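Local coordinates for Serine/threonine-protein kinase Tel1 (Chaetomium thermophilum, PDB 6SKY) that is a serine/threonine kinase of the ATM subfamily that probably senses DNA damage and activates checkpoint signalling by phosphorylating proteins at serine or threonine followed by glutamine, at residues P2557-I2562 and Y2605-K2610. Sequence-based numbering, arbitrary orientation.
Sequences PPTLQI and YKQLVK. With AGS (phosphothiophosphoric acid-adenylate ester), chain C.
P2557 lays its pyrrolidine ring over one face of the Y2605 phenol ring, a CH-pi contact in which P2557 CG stands 3.9 Å from the ring centroid and 25° off the normal. This CG is shifted toward the CD2-CE2 rim; L2560 comes in obliquely on the same side of the ring plane, its CD1 methyl 3.8 Å from Y2605 CE1. A chi1 of 168° swings the leucine's CG away from its backbone N, and from there CD1 extends to the ring. Replacing Y2605 by an alanine removes the ring face under P2557 CG and the partner of L2560 CD1, and would probably leave a gap beside the turn.

Two residues along the strand, Q2607 packs against the turn by van der Waals contact. P2558 CD lies 3.6 Å from Q2607 NE2, and T2559 OG1 lies 3.4 Å from Q2607 CG. No hydrogen bond crosses between 2557-2562 and 2605-2610; OE1 of Q2607 is instead hydrogen-bonded to the hydroxyl of Y2517 on helix 2507-2522. Within 2557-2562, a type I turn is closed by L2560 N donating to P2557 O at 3.0 Å.

The same strand runs on to the nucleotide, where K2610 NZ makes a weak 3.5 Å hydrogen bond to AGS O2A. This is the kinase N-lobe sheet: strand 2604-2611 lies between strands 2593-2599 and 2658-2662, and the loop following helix 2541-2552 packs against it, P2558 also touching L2660 and Y2517.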
# COMPACT_ATOMS: atom_id res chain seq x y z
N PRO A 2557 5.63 9.96 50.72
CA PRO A 2557 5.55 8.50 50.77
C PRO A 2557 6.49 7.90 49.75
O PRO A 2557 6.50 8.30 48.58
CB PRO A 2557 4.09 8.22 50.43
CG PRO A 2557 3.39 9.47 50.74
CD PRO A 2557 4.33 10.56 50.42
N PRO A 2558 7.33 6.95 50.15
CA PRO A 2558 8.37 6.47 49.24
C PRO A 2558 7.83 5.78 48.01
O PRO A 2558 8.55 5.66 47.02
CB PRO A 2558 9.18 5.50 50.11
CG PRO A 2558 8.78 5.80 51.49
CD PRO A 2558 7.38 6.25 51.44
N THR A 2559 6.57 5.34 48.04
CA THR A 2559 5.95 4.65 46.92
C THR A 2559 5.05 5.55 46.11
O THR A 2559 4.29 5.05 45.27
CB THR A 2559 5.16 3.45 47.43
OG1 THR A 2559 4.12 3.92 48.30
CG2 THR A 2559 6.06 2.53 48.19
N LEU A 2560 5.10 6.85 46.33
CA LEU A 2560 4.34 7.80 45.54
C LEU A 2560 5.13 8.18 44.30
O LEU A 2560 6.32 8.49 44.39
CB LEU A 2560 4.02 9.05 46.36
CG LEU A 2560 3.47 10.24 45.60
CD1 LEU A 2560 2.04 9.99 45.21
CD2 LEU A 2560 3.58 11.49 46.44
N GLN A 2561 4.47 8.17 43.15
CA GLN A 2561 5.11 8.53 41.89
C GLN A 2561 5.11 10.04 41.75
O GLN A 2561 4.05 10.66 41.61
CB GLN A 2561 4.39 7.87 40.72
CG GLN A 2561 4.02 6.43 40.98
CD GLN A 2561 3.61 5.70 39.72
OE1 GLN A 2561 2.55 5.09 39.66
NE2 GLN A 2561 4.45 5.76 38.70
N ILE A 2562 6.29 10.64 41.79
CA ILE A 2562 6.46 12.08 41.70
C ILE A 2562 6.88 12.43 40.28
O ILE A 2562 7.86 11.87 39.76
CB ILE A 2562 7.50 12.58 42.71
CG1 ILE A 2562 7.14 12.14 44.12
CG2 ILE A 2562 7.63 14.08 42.66
CD1 ILE A 2562 8.14 12.54 45.15
N TYR A 2605 -1.90 6.08 51.36
CA TYR A 2605 -0.91 5.41 50.53
C TYR A 2605 -0.55 4.10 51.20
O TYR A 2605 0.10 4.11 52.25
CB TYR A 2605 0.33 6.28 50.35
CG TYR A 2605 0.05 7.67 49.88
CD1 TYR A 2605 -0.11 7.95 48.54
CD2 TYR A 2605 -0.02 8.72 50.77
CE1 TYR A 2605 -0.36 9.22 48.10
CE2 TYR A 2605 -0.26 10.00 50.34
CZ TYR A 2605 -0.43 10.24 49.01
OH TYR A 2605 -0.68 11.51 48.57
N LYS A 2606 -0.98 3.00 50.63
CA LYS A 2606 -0.61 1.71 51.19
C LYS A 2606 0.69 1.23 50.57
O LYS A 2606 1.09 1.65 49.49
CB LYS A 2606 -1.72 0.69 50.96
CG LYS A 2606 -3.07 1.16 51.42
CD LYS A 2606 -4.08 0.06 51.33
CE LYS A 2606 -3.64 -1.14 52.14
NZ LYS A 2606 -4.62 -2.25 52.09
N GLN A 2607 1.36 0.34 51.29
CA GLN A 2607 2.69 -0.10 50.90
C GLN A 2607 2.89 -1.54 51.34
O GLN A 2607 2.53 -1.90 52.46
CB GLN A 2607 3.78 0.76 51.55
CG GLN A 2607 3.72 2.20 51.20
CD GLN A 2607 4.35 3.05 52.23
OE1 GLN A 2607 4.81 2.56 53.25
NE2 GLN A 2607 4.39 4.35 51.99
N LEU A 2608 3.48 -2.35 50.48
CA LEU A 2608 4.06 -3.61 50.89
C LEU A 2608 5.49 -3.35 51.30
O LEU A 2608 6.26 -2.78 50.52
CB LEU A 2608 4.03 -4.65 49.78
CG LEU A 2608 2.73 -5.24 49.26
CD1 LEU A 2608 2.39 -4.61 47.96
CD2 LEU A 2608 2.91 -6.72 49.08
N VAL A 2609 5.84 -3.73 52.52
CA VAL A 2609 7.21 -3.68 52.98
C VAL A 2609 7.73 -5.11 52.84
O VAL A 2609 7.47 -5.96 53.69
CB VAL A 2609 7.32 -3.16 54.42
CG1 VAL A 2609 8.75 -2.97 54.79
CG2 VAL A 2609 6.58 -1.86 54.55
N LYS A 2610 8.44 -5.37 51.76
CA LYS A 2610 8.79 -6.73 51.38
C LYS A 2610 10.21 -7.02 51.83
O LYS A 2610 11.14 -6.30 51.48
CB LYS A 2610 8.67 -6.92 49.87
CG LYS A 2610 7.99 -8.20 49.47
CD LYS A 2610 7.69 -8.19 48.00
CE LYS A 2610 6.76 -9.31 47.61
NZ LYS A 2610 6.39 -9.23 46.17
PG AGS C . 3.40 -16.37 45.46
S1G AGS C . 2.29 -17.11 44.04
O2G AGS C . 4.51 -15.46 44.85
O3G AGS C . 4.06 -17.52 46.26
PB AGS C . 2.06 -14.09 45.99
O1B AGS C . 1.96 -14.01 44.53
O2B AGS C . 0.76 -13.87 46.76
O3B AGS C . 2.55 -15.51 46.44
PA AGS C . 2.64 -11.90 47.54
O1A AGS C . 2.96 -12.33 48.90
O2A AGS C . 3.31 -10.60 47.10
O3A AGS C . 3.08 -13.00 46.49
O5' AGS C . 1.08 -11.79 47.44
C5' AGS C . 0.41 -10.81 48.24
C4' AGS C . -1.00 -10.63 47.76
O4' AGS C . -1.23 -9.25 47.44
C3' AGS C . -1.37 -11.41 46.50
O3' AGS C . -2.74 -11.77 46.51
C2' AGS C . -1.04 -10.42 45.39
O2' AGS C . -1.89 -10.62 44.27
C1' AGS C . -1.33 -9.07 46.04
N9 AGS C . -0.41 -8.03 45.64
C8 AGS C . 0.94 -8.16 45.42
N7 AGS C . 1.53 -7.04 45.08
C5 AGS C . 0.51 -6.11 45.08
C6 AGS C . 0.48 -4.74 44.79
N6 AGS C . 1.55 -4.03 44.44
N1 AGS C . -0.71 -4.11 44.88
C2 AGS C . -1.79 -4.81 45.23
N3 AGS C . -1.88 -6.10 45.52
C4 AGS C . -0.69 -6.70 45.42